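Local coordinates for N-(5'-phosphoribosyl)anthranilate isomerase (Thermococcus kodakarensis, PDB 5LHF), which catalyses the isomerisation of N-(5-phospho-beta-D-ribosyl)anthranilate to 1-(2-carboxyphenylamino)-1-deoxy-D-ribulose 5-phosphate, the third step in making tryptophan from chorismate, at residues V188-N191 and V197-E200; F5-G10 and P54-S59; P65-A70 and E77-H82; P108-S111 and E116-E119; I133-G138 and R148-I153. All blocks are in the same frame, centred on the assembly; numbering follows the deposited sequence.

Contact 1: V188-N191 and V197-E200; sequences VERN and VLIE
L198, in the first turn of helix 196-207, lies against the backbone running from V188 to R190 and has the most surface buried by the contact. Its CD1 methyl comes within 3.3 Å of the carbonyl O of E189, close enough to cover that peptide group directly. Further back along the side chain, L198 CB sits 4.1 Å from V188 CB. V188 meets a second helix residue as well: I199 CG1 lies 3.7 Å from V188 CB, the two side chains crossing at about a right angle. V188 and I199 both also touch I8 of barrel strand 5-9, so this end of the contact backs onto the barrel. On the outer side, R190 leaves its strand with CG anti to the backbone N (chi1 -175°) and bends at chi3. That brings R190 NH2 to 4.0 Å from V197 CB, which stands at the guanidinium edge near its plane; L198 CG is equally near NH2. The charge of R190 is met by a salt bridge to D195, whose carboxylate also accepts the backbone N-H of L198. Hydrophobic contact therefore joins the helix to segment 188-190, while the arginine lies along its margin with its charge paired in the connecting turn.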
# COMPACT_ATOMS: atom_id res chain seq x y z
N VAL A 188 2.07 -10.42 -8.48
CA VAL A 188 1.44 -10.49 -9.79
C VAL A 188 2.42 -10.08 -10.88
O VAL A 188 2.02 -9.63 -11.97
CB VAL A 188 0.13 -9.65 -9.85
CG1 VAL A 188 -0.96 -10.26 -8.93
CG2 VAL A 188 0.38 -8.19 -9.49
N GLU A 189 3.71 -10.24 -10.61
CA GLU A 189 4.76 -10.02 -11.59
C GLU A 189 5.29 -11.33 -12.16
O GLU A 189 5.56 -12.28 -11.41
CB GLU A 189 5.92 -9.24 -10.96
CG GLU A 189 5.57 -7.81 -10.65
CD GLU A 189 6.64 -7.08 -9.85
OE1 GLU A 189 6.34 -5.94 -9.43
OE2 GLU A 189 7.75 -7.62 -9.64
N ARG A 190 5.49 -11.36 -13.47
CA ARG A 190 6.20 -12.45 -14.12
C ARG A 190 7.50 -11.88 -14.65
O ARG A 190 7.49 -10.98 -15.50
CB ARG A 190 5.36 -13.07 -15.24
CG ARG A 190 5.99 -14.31 -15.89
CD ARG A 190 5.23 -14.79 -17.12
NE ARG A 190 3.79 -14.87 -16.87
CZ ARG A 190 3.19 -15.89 -16.26
NH1 ARG A 190 3.90 -16.93 -15.82
NH2 ARG A 190 1.88 -15.87 -16.07
N ASN A 191 8.62 -12.38 -14.13
CA ASN A 191 9.95 -11.84 -14.43
C ASN A 191 9.97 -10.33 -14.25
O ASN A 191 10.47 -9.59 -15.09
CB ASN A 191 10.40 -12.23 -15.85
CG ASN A 191 11.88 -11.96 -16.08
OD1 ASN A 191 12.68 -12.04 -15.15
ND2 ASN A 191 12.25 -11.63 -17.31
N VAL A 197 -2.13 -12.76 -16.53
CA VAL A 197 -2.66 -14.02 -16.03
C VAL A 197 -2.52 -14.11 -14.51
O VAL A 197 -3.44 -14.57 -13.82
CB VAL A 197 -1.98 -15.21 -16.74
CG1 VAL A 197 -2.21 -16.49 -15.95
CG2 VAL A 197 -2.52 -15.34 -18.17
N LEU A 198 -1.40 -13.62 -13.96
CA LEU A 198 -1.26 -13.56 -12.50
C LEU A 198 -2.28 -12.62 -11.88
O LEU A 198 -2.84 -12.91 -10.82
CB LEU A 198 0.15 -13.12 -12.11
CG LEU A 198 1.25 -14.12 -12.48
CD1 LEU A 198 2.58 -13.62 -11.96
CD2 LEU A 198 0.91 -15.53 -11.94
N ILE A 199 -2.52 -11.46 -12.51
CA ILE A 199 -3.51 -10.53 -11.98
C ILE A 199 -4.90 -11.17 -11.99
O ILE A 199 -5.66 -11.05 -11.02
CB ILE A 199 -3.49 -9.19 -12.74
CG1 ILE A 199 -2.18 -8.44 -12.42
CG2 ILE A 199 -4.68 -8.33 -12.31
CD1 ILE A 199 -1.90 -7.21 -13.34
N GLU A 200 -5.26 -11.86 -13.08
CA GLU A 200 -6.58 -12.47 -13.13
C GLU A 200 -6.72 -13.57 -12.08
O GLU A 200 -7.80 -13.76 -11.50
CB GLU A 200 -6.87 -12.99 -14.53
CG GLU A 200 -7.05 -11.85 -15.50
CD GLU A 200 -7.62 -12.26 -16.84
OE1 GLU A 200 -7.43 -13.43 -17.24
OE2 GLU A 200 -8.25 -11.40 -17.50

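Contact 2: F5-G10 and P54-S59; sequences FVKICG and PIYLVS
The strands that carry K7 and Y56 run in the same general direction, their axes 49° apart and 8.9 Å from each other at closest approach. Even the nearest CA atoms, those of C9 and Y56, are separated by 8.3 Å. The gap is too wide for backbone pairing, because strand 26-30 lies between these two in the sheet; strands 5-9 and 55-59 meet only through side chains that reach across the curved wall. K7 lies along the tyrosine. Its chain is nearly straight from CG, anti to the backbone N (chi1 174°), as far as CE, and it runs obliquely past the tyrosine ring with K7 CE 3.8 Å from Y56 CD1. The bend comes at the last torsion and turns the ammonium away from the ring, to a salt bridge with D183 and a hydrogen bond to Q80 OE1. The lysine thus shows hydrocarbon to the aromatic ring and spends its charge on polar groups of two other strands. Y56 is flanked further on by Y78, the two ring planes inclined at about 55°. One step toward the C-terminal ends of the strands, C9 SG rests 3.9 Å from the V58 CG2 methyl, a purely apolar touch. Residues of alternate strands filling a buried interior with layered side chains, while L57 faces outward to helix 64-74, are what a TIM barrel, the (beta/alpha)8 fold of this enzyme, looks like from within.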
# COMPACT_ATOMS: atom_id res chain seq x y z
N PHE A 5 -11.53 -2.95 -1.95
CA PHE A 5 -10.48 -2.12 -2.52
C PHE A 5 -9.30 -3.01 -2.88
O PHE A 5 -8.82 -3.77 -2.04
CB PHE A 5 -10.07 -1.03 -1.53
CG PHE A 5 -8.89 -0.20 -1.95
CD1 PHE A 5 -9.06 0.92 -2.75
CD2 PHE A 5 -7.61 -0.50 -1.49
CE1 PHE A 5 -7.98 1.70 -3.12
CE2 PHE A 5 -6.52 0.28 -1.84
CZ PHE A 5 -6.70 1.39 -2.66
N VAL A 6 -8.84 -2.93 -4.12
CA VAL A 6 -7.67 -3.68 -4.56
C VAL A 6 -6.69 -2.70 -5.18
O VAL A 6 -7.05 -1.96 -6.10
CB VAL A 6 -8.03 -4.77 -5.58
CG1 VAL A 6 -6.76 -5.52 -6.00
CG2 VAL A 6 -9.10 -5.71 -5.00
N LYS A 7 -5.45 -2.70 -4.68
CA LYS A 7 -4.40 -1.83 -5.19
C LYS A 7 -3.28 -2.71 -5.70
O LYS A 7 -2.85 -3.64 -5.01
CB LYS A 7 -3.91 -0.88 -4.11
CG LYS A 7 -2.70 -0.04 -4.53
CD LYS A 7 -2.41 1.08 -3.51
CE LYS A 7 -1.02 1.68 -3.71
NZ LYS A 7 0.06 0.88 -3.03
N ILE A 8 -2.83 -2.47 -6.94
CA ILE A 8 -1.66 -3.15 -7.49
C ILE A 8 -0.55 -2.11 -7.58
O ILE A 8 -0.63 -1.16 -8.37
CB ILE A 8 -1.93 -3.79 -8.86
CG1 ILE A 8 -3.00 -4.89 -8.74
CG2 ILE A 8 -0.63 -4.35 -9.44
CD1 ILE A 8 -3.49 -5.43 -10.09
N CYS A 9 0.48 -2.30 -6.78
CA CYS A 9 1.48 -1.27 -6.56
C CYS A 9 2.70 -1.52 -7.44
O CYS A 9 2.95 -2.64 -7.90
CB CYS A 9 1.90 -1.23 -5.09
SG CYS A 9 2.96 0.19 -4.68
N GLY A 10 3.45 -0.45 -7.70
CA GLY A 10 4.75 -0.57 -8.33
C GLY A 10 4.77 -0.61 -9.85
O GLY A 10 5.57 -1.35 -10.43
N PRO A 54 -6.96 6.19 -9.34
CA PRO A 54 -6.04 6.81 -8.38
C PRO A 54 -4.68 6.14 -8.41
O PRO A 54 -4.57 4.91 -8.41
CB PRO A 54 -6.75 6.60 -7.04
CG PRO A 54 -8.19 6.60 -7.39
CD PRO A 54 -8.27 5.90 -8.74
N ILE A 55 -3.62 6.95 -8.46
CA ILE A 55 -2.27 6.41 -8.48
C ILE A 55 -1.48 7.05 -7.34
O ILE A 55 -1.30 8.28 -7.31
CB ILE A 55 -1.58 6.59 -9.84
CG1 ILE A 55 -0.14 6.06 -9.80
CG2 ILE A 55 -1.67 8.04 -10.34
CD1 ILE A 55 0.50 5.92 -11.17
N TYR A 56 -1.03 6.23 -6.41
CA TYR A 56 -0.27 6.73 -5.26
C TYR A 56 1.18 6.98 -5.62
O TYR A 56 1.82 6.13 -6.26
CB TYR A 56 -0.37 5.74 -4.10
CG TYR A 56 -1.74 5.74 -3.47
CD1 TYR A 56 -2.79 5.02 -4.03
CD2 TYR A 56 -1.97 6.47 -2.32
CE1 TYR A 56 -4.05 5.05 -3.45
CE2 TYR A 56 -3.20 6.51 -1.74
CZ TYR A 56 -4.24 5.79 -2.29
OH TYR A 56 -5.48 5.86 -1.67
N LEU A 57 1.71 8.13 -5.21
CA LEU A 57 3.15 8.36 -5.18
C LEU A 57 3.67 7.68 -3.92
O LEU A 57 3.40 8.14 -2.81
CB LEU A 57 3.47 9.85 -5.17
CG LEU A 57 4.93 10.26 -5.39
CD1 LEU A 57 5.41 9.89 -6.80
CD2 LEU A 57 5.11 11.76 -5.13
N VAL A 58 4.39 6.57 -4.09
CA VAL A 58 4.77 5.70 -2.98
C VAL A 58 6.24 5.96 -2.63
O VAL A 58 7.10 5.89 -3.51
CB VAL A 58 4.57 4.22 -3.34
CG1 VAL A 58 4.96 3.34 -2.17
CG2 VAL A 58 3.13 3.95 -3.83
N SER A 59 6.52 6.20 -1.35
CA SER A 59 7.91 6.46 -1.00
C SER A 59 8.17 6.26 0.49
O SER A 59 7.28 6.39 1.33
CB SER A 59 8.33 7.88 -1.40
OG SER A 59 9.73 8.06 -1.19

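Contact 3: P65-A70 and E77-H82; sequences PEWANA and EYIQVH
The carbonyl O of Q80 meets the edge of the W67 indole near the ring plane, 3.5 Å from W67 CH2 and 3.7 Å from W67 CZ2. The polar corner of the same ring is used elsewhere: NE1 hydrogen-bonds to M61 O, which fixes how the indole is turned. With its edge placed in this way, the tryptophan offers one face to two aliphatic neighbours. I79 CD1 stands 4.0 Å above that face toward the rim, and I79 CB presses in to 3.5 Å from W67 CZ3. The isoleucine manages this with CG1 set between its own backbone N and carbonyl carbon (chi1 65°), the crowded position. V81 follows from the same side, obliquely, its CG2 3.9 Å from W67 CZ2. Replacing W67 with an alanine would probably open a gap beside I79 and V81 and leave M61 O without its N-H partner. The axes of segments 65-70 and 78-81 come no nearer than 11.3 Å and run roughly antiparallel, at 151°, so this large side chain spans much of the space between. It also touches L93 of helix 87-97 and S59, joining strand 55-59, helix 64-74 and strand 78-81, a beta-alpha-beta unit of the TIM barrel.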
# COMPACT_ATOMS: atom_id res chain seq x y z
N PRO A 65 10.28 18.41 3.30
CA PRO A 65 10.78 19.03 2.05
C PRO A 65 10.97 18.04 0.92
O PRO A 65 10.75 18.37 -0.24
CB PRO A 65 12.12 19.66 2.48
CG PRO A 65 11.98 19.85 3.94
CD PRO A 65 11.16 18.70 4.44
N GLU A 66 11.41 16.82 1.24
CA GLU A 66 11.49 15.76 0.25
C GLU A 66 10.12 15.48 -0.36
O GLU A 66 9.97 15.44 -1.59
CB GLU A 66 12.05 14.51 0.91
CG GLU A 66 13.49 14.64 1.33
CD GLU A 66 13.98 13.40 2.04
OE1 GLU A 66 13.70 13.25 3.25
OE2 GLU A 66 14.63 12.58 1.37
N TRP A 67 9.12 15.27 0.48
CA TRP A 67 7.78 15.01 -0.05
C TRP A 67 7.25 16.19 -0.85
O TRP A 67 6.66 16.00 -1.92
CB TRP A 67 6.82 14.66 1.08
CG TRP A 67 6.83 13.22 1.39
CD1 TRP A 67 7.45 12.60 2.45
CD2 TRP A 67 6.21 12.17 0.63
NE1 TRP A 67 7.23 11.24 2.40
CE2 TRP A 67 6.48 10.95 1.28
CE3 TRP A 67 5.44 12.15 -0.54
CZ2 TRP A 67 6.01 9.72 0.81
CZ3 TRP A 67 4.99 10.93 -1.02
CH2 TRP A 67 5.27 9.73 -0.34
N ALA A 68 7.42 17.41 -0.33
CA ALA A 68 6.92 18.59 -1.02
C ALA A 68 7.53 18.72 -2.41
O ALA A 68 6.83 19.02 -3.38
CB ALA A 68 7.21 19.84 -0.19
N ASN A 69 8.84 18.52 -2.52
CA ASN A 69 9.47 18.56 -3.83
C ASN A 69 8.87 17.52 -4.76
O ASN A 69 8.61 17.79 -5.94
CB ASN A 69 10.98 18.33 -3.71
CG ASN A 69 11.64 18.25 -5.07
OD1 ASN A 69 11.76 19.26 -5.77
ND2 ASN A 69 12.05 17.04 -5.47
N ALA A 70 8.66 16.30 -4.26
CA ALA A 70 8.18 15.24 -5.14
C ALA A 70 6.74 15.49 -5.56
O ALA A 70 6.36 15.19 -6.70
CB ALA A 70 8.33 13.88 -4.46
N GLU A 77 -1.77 13.39 -6.60
CA GLU A 77 -2.98 13.64 -5.84
C GLU A 77 -3.08 12.73 -4.62
O GLU A 77 -3.79 13.04 -3.65
CB GLU A 77 -4.16 13.38 -6.79
CG GLU A 77 -4.28 14.39 -7.92
CD GLU A 77 -4.93 15.66 -7.43
OE1 GLU A 77 -4.77 16.73 -8.09
OE2 GLU A 77 -5.60 15.59 -6.37
N TYR A 78 -2.42 11.57 -4.69
CA TYR A 78 -2.41 10.54 -3.66
C TYR A 78 -0.97 10.23 -3.31
O TYR A 78 -0.13 10.13 -4.20
CB TYR A 78 -3.07 9.24 -4.16
CG TYR A 78 -4.54 9.41 -4.46
CD1 TYR A 78 -5.50 9.13 -3.49
CD2 TYR A 78 -4.96 9.84 -5.71
CE1 TYR A 78 -6.85 9.29 -3.76
CE2 TYR A 78 -6.30 10.00 -5.99
CZ TYR A 78 -7.23 9.73 -5.01
OH TYR A 78 -8.57 9.89 -5.29
N ILE A 79 -0.69 10.06 -2.01
CA ILE A 79 0.65 9.67 -1.59
C ILE A 79 0.53 8.53 -0.60
O ILE A 79 -0.42 8.44 0.18
CB ILE A 79 1.46 10.85 -0.99
CG1 ILE A 79 0.85 11.36 0.32
CG2 ILE A 79 1.59 11.99 -2.00
CD1 ILE A 79 1.71 12.44 1.00
N GLN A 80 1.51 7.63 -0.65
CA GLN A 80 1.61 6.52 0.29
C GLN A 80 2.89 6.73 1.07
O GLN A 80 3.99 6.62 0.51
CB GLN A 80 1.59 5.18 -0.43
CG GLN A 80 1.91 3.98 0.47
CD GLN A 80 1.48 2.66 -0.17
OE1 GLN A 80 0.54 2.61 -0.95
NE2 GLN A 80 2.23 1.61 0.10
N VAL A 81 2.75 7.03 2.35
CA VAL A 81 3.89 7.35 3.21
C VAL A 81 4.32 6.06 3.90
O VAL A 81 3.63 5.55 4.78
CB VAL A 81 3.52 8.44 4.22
CG1 VAL A 81 4.65 8.70 5.20
CG2 VAL A 81 3.17 9.71 3.48
N HIS A 82 5.45 5.52 3.46
CA HIS A 82 6.08 4.31 3.97
C HIS A 82 7.19 4.64 4.96
O HIS A 82 8.29 4.09 4.87
CB HIS A 82 6.64 3.47 2.82
CG HIS A 82 5.81 2.28 2.48
ND1 HIS A 82 5.85 1.12 3.21
CD2 HIS A 82 4.94 2.06 1.47
CE1 HIS A 82 5.02 0.24 2.68
NE2 HIS A 82 4.46 0.79 1.62

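Contact 4: P108-S111 and E116-E119; sequences PRES and EDAE
D117 directs its carboxylate from helix 114-126 into the bend formed by P108-S111, where two successive backbone N-H groups meet it. S111 N donates to D117 OD2 at 3.1 Å, arriving on the syn side but 32° out of the carboxylate plane. E110 N donates to the other oxygen, D117 OD1, at 2.9 Å, although the modelled place of that oxygen is less certain. The carboxyl group thus straddles the two N-H groups, reaching them with CG anti to the carbonyl carbon of D117 (chi1 -82°). Beside it, P108 CB lies 3.7 Å from D117 OD1, a nonpolar neighbour. A separate, longer bond joins the outer ends of the contact: S111 OG donates to E116 OE2 at 3.3 Å, from well above the plane of that carboxylate. The serine hydroxyl also accepts from D113 N, so it bridges D113, just ahead of the helix, and E116 in its first turn. Outside the two segments, R120 approaches D117 OD1 in a salt bridge whose exact geometry is doubtful for the same reason, and H145 adds a weak hydrogen bond to OD2. A leucine at D117 would probably leave the N-H groups of E110 and S111 without their acceptor and R120 without this carboxylate mate, letting the loop drift from the helix. Farther out, R109 is tied to D146 and V139 O, linking the loop to the region of helix 143-156. The buried carboxylate of D117 is met by S111 N, and probably by E110 N and R120 as well, which would help offset the cost of burying its charge.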
# COMPACT_ATOMS: atom_id res chain seq x y z
N PRO A 108 4.21 -4.79 14.22
CA PRO A 108 5.25 -5.09 15.22
C PRO A 108 5.24 -6.56 15.63
O PRO A 108 4.20 -7.23 15.61
CB PRO A 108 4.89 -4.19 16.40
CG PRO A 108 3.92 -3.18 15.86
CD PRO A 108 3.20 -3.85 14.74
N ARG A 109 6.41 -7.05 16.02
CA ARG A 109 6.58 -8.41 16.53
C ARG A 109 7.29 -8.37 17.88
O ARG A 109 8.29 -9.06 18.10
CB ARG A 109 7.34 -9.28 15.55
CG ARG A 109 6.54 -9.70 14.30
CD ARG A 109 7.46 -10.41 13.31
NE ARG A 109 6.77 -10.81 12.09
CZ ARG A 109 7.32 -11.57 11.16
NH1 ARG A 109 8.57 -12.00 11.31
NH2 ARG A 109 6.63 -11.91 10.07
N GLU A 110 6.79 -7.54 18.79
CA GLU A 110 7.43 -7.32 20.08
C GLU A 110 6.89 -8.23 21.18
O GLU A 110 7.40 -8.20 22.30
CB GLU A 110 7.29 -5.86 20.50
CG GLU A 110 7.84 -4.87 19.50
CD GLU A 110 9.26 -5.19 19.07
OE1 GLU A 110 10.06 -5.58 19.94
OE2 GLU A 110 9.56 -5.06 17.87
N SER A 111 5.87 -9.03 20.89
CA SER A 111 5.29 -9.93 21.88
C SER A 111 4.89 -11.23 21.20
O SER A 111 4.65 -11.28 19.99
CB SER A 111 4.07 -9.29 22.57
OG SER A 111 3.37 -10.25 23.34
N GLU A 116 -1.11 -7.89 22.27
CA GLU A 116 -0.28 -6.81 22.80
C GLU A 116 0.38 -6.03 21.69
O GLU A 116 0.46 -4.79 21.75
CB GLU A 116 0.75 -7.37 23.77
CG GLU A 116 0.13 -8.21 24.87
CD GLU A 116 1.09 -8.48 26.00
OE1 GLU A 116 0.61 -8.81 27.12
OE2 GLU A 116 2.31 -8.37 25.79
N ASP A 117 0.87 -6.72 20.66
CA ASP A 117 1.34 -6.03 19.46
C ASP A 117 0.21 -5.23 18.83
O ASP A 117 0.42 -4.10 18.35
CB ASP A 117 1.93 -7.03 18.47
CG ASP A 117 3.37 -7.40 18.81
OD1 ASP A 117 4.13 -6.50 19.24
OD2 ASP A 117 3.75 -8.57 18.64
N ALA A 118 -1.01 -5.77 18.85
CA ALA A 118 -2.16 -5.04 18.32
C ALA A 118 -2.43 -3.76 19.11
O ALA A 118 -2.72 -2.72 18.51
CB ALA A 118 -3.40 -5.94 18.31
N GLU A 119 -2.34 -3.82 20.44
CA GLU A 119 -2.57 -2.62 21.25
C GLU A 119 -1.55 -1.53 20.93
O GLU A 119 -1.91 -0.35 20.81
CB GLU A 119 -2.50 -2.95 22.74
CG GLU A 119 -3.79 -3.46 23.34
CD GLU A 119 -3.70 -3.65 24.85
OE1 GLU A 119 -4.59 -4.32 25.42
OE2 GLU A 119 -2.74 -3.13 25.46

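Contact 5: I133-G138 and R148-I153; sequences ILLDTG and RVSAII
L135 points from strand 132-136 toward helix 143-156, and its CD1 methyl does nearly all the touching, meeting both S150 and I153. With CG anti to the carbonyl carbon (chi1 -64°) and the chain extended beyond it, the leucine drives this methyl to 3.8 Å from I153 CB; the two side chains cross obliquely. I153 meets it with its branch point, its CG2 also lying close, 3.9 Å from L135 CD1. S150 OG is the other neighbour of this methyl, 3.8 Å from L135 CD1. That hydroxyl is already occupied within its own helix by a bond to D146 O, one turn back, and can therefore lie against a methyl group without losing a polar partner. T137 comes to the same serine from just past the end of the strand, its CG2 4.0 Å from S150 OG. Its own hydroxyl is turned away to hydrogen-bond with A162 O on the next strand, and this division leaves the methyl to face the helix. The small S150 probably helps the backbones come fairly near, with the L135 and S150 CA atoms 7.1 Å apart. L161 and V107 also touch S150, and L122 of helix 114-126 packs on I153. A strand side chain set against the helix that follows is the wall-to-helix packing of a TIM barrel, here in the beta-alpha-beta unit of strand 132-136, helix 143-156 and strand 160-162.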
# COMPACT_ATOMS: atom_id res chain seq x y z
N ILE A 133 -5.32 3.35 5.86
CA ILE A 133 -4.33 2.69 6.69
C ILE A 133 -3.88 1.43 5.96
O ILE A 133 -4.70 0.56 5.66
CB ILE A 133 -4.90 2.32 8.07
CG1 ILE A 133 -5.27 3.58 8.87
CG2 ILE A 133 -3.94 1.41 8.83
CD1 ILE A 133 -4.11 4.43 9.21
N LEU A 134 -2.58 1.32 5.68
CA LEU A 134 -2.02 0.10 5.12
C LEU A 134 -1.20 -0.61 6.18
O LEU A 134 -0.38 0.01 6.86
CB LEU A 134 -1.16 0.40 3.89
CG LEU A 134 -0.65 -0.79 3.07
CD1 LEU A 134 -0.64 -0.45 1.56
CD2 LEU A 134 0.76 -1.18 3.54
N LEU A 135 -1.42 -1.92 6.32
CA LEU A 135 -0.67 -2.75 7.25
C LEU A 135 0.28 -3.63 6.43
O LEU A 135 -0.17 -4.50 5.68
CB LEU A 135 -1.60 -3.60 8.13
CG LEU A 135 -2.53 -2.86 9.09
CD1 LEU A 135 -3.29 -3.82 10.03
CD2 LEU A 135 -1.77 -1.83 9.90
N ASP A 136 1.57 -3.42 6.60
CA ASP A 136 2.60 -4.12 5.83
C ASP A 136 3.10 -5.32 6.65
O ASP A 136 3.88 -5.16 7.58
CB ASP A 136 3.73 -3.16 5.49
CG ASP A 136 4.70 -3.75 4.49
OD1 ASP A 136 5.87 -3.32 4.50
OD2 ASP A 136 4.31 -4.64 3.71
N THR A 137 2.67 -6.52 6.27
CA THR A 137 3.00 -7.75 7.00
C THR A 137 4.35 -8.32 6.55
O THR A 137 4.80 -8.10 5.43
CB THR A 137 1.91 -8.80 6.80
OG1 THR A 137 1.84 -9.16 5.41
CG2 THR A 137 0.56 -8.25 7.23
N GLY A 138 4.98 -9.08 7.45
CA GLY A 138 6.32 -9.59 7.25
C GLY A 138 6.36 -11.02 6.74
O GLY A 138 5.36 -11.58 6.27
N ARG A 148 -2.68 -12.31 12.86
CA ARG A 148 -3.49 -12.21 14.07
C ARG A 148 -3.55 -10.78 14.58
O ARG A 148 -4.60 -10.33 15.06
CB ARG A 148 -2.93 -13.13 15.16
CG ARG A 148 -3.07 -14.58 14.85
CD ARG A 148 -2.16 -15.39 15.75
NE ARG A 148 -1.80 -16.67 15.16
CZ ARG A 148 -2.59 -17.73 15.13
NH1 ARG A 148 -3.81 -17.67 15.64
NH2 ARG A 148 -2.17 -18.85 14.57
N VAL A 149 -2.43 -10.06 14.52
CA VAL A 149 -2.43 -8.65 14.88
C VAL A 149 -3.34 -7.87 13.95
O VAL A 149 -4.19 -7.08 14.38
CB VAL A 149 -1.00 -8.09 14.87
CG1 VAL A 149 -1.01 -6.57 15.08
CG2 VAL A 149 -0.13 -8.79 15.91
N SER A 150 -3.17 -8.08 12.63
CA SER A 150 -3.91 -7.30 11.65
C SER A 150 -5.40 -7.53 11.77
O SER A 150 -6.20 -6.60 11.58
CB SER A 150 -3.42 -7.63 10.24
OG SER A 150 -2.02 -7.38 10.13
N ALA A 151 -5.80 -8.77 12.09
CA ALA A 151 -7.22 -9.06 12.23
C ALA A 151 -7.85 -8.23 13.34
O ALA A 151 -9.00 -7.80 13.22
CB ALA A 151 -7.43 -10.56 12.49
N ILE A 152 -7.11 -7.97 14.42
CA ILE A 152 -7.64 -7.11 15.48
C ILE A 152 -7.75 -5.67 15.00
O ILE A 152 -8.75 -4.99 15.26
CB ILE A 152 -6.77 -7.23 16.74
CG1 ILE A 152 -6.85 -8.66 17.31
CG2 ILE A 152 -7.21 -6.22 17.79
CD1 ILE A 152 -5.85 -8.95 18.43
N ILE A 153 -6.73 -5.18 14.28
CA ILE A 153 -6.76 -3.81 13.77
C ILE A 153 -7.92 -3.63 12.79
O ILE A 153 -8.55 -2.56 12.76
CB ILE A 153 -5.42 -3.46 13.10
CG1 ILE A 153 -4.23 -3.82 14.00
CG2 ILE A 153 -5.40 -1.99 12.70
CD1 ILE A 153 -4.16 -3.05 15.27

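Overall arrangement
All five contacts belong to a single eight-stranded TIM barrel and follow one another along the chain in the order 2, 3, 4, 5, 1. Contact 2 crosses the interior, its centre about 6 Å from that of the chain, and touches contact 3 where neighbouring strands 55-59 and 78-81 pair. Contacts 4 and 5, with centres about 11 Å apart, meet where helix 114-126 packs on V149 of helix 143-156. Contact 3 lies on the opposite side of the chain's centre from contact 5, yet Q80 and L134 touch across the barrel. Contact 1, last in sequence, packs on I8 of the first strand, bringing the C-terminal helix 196-207 back against the start of the barrel.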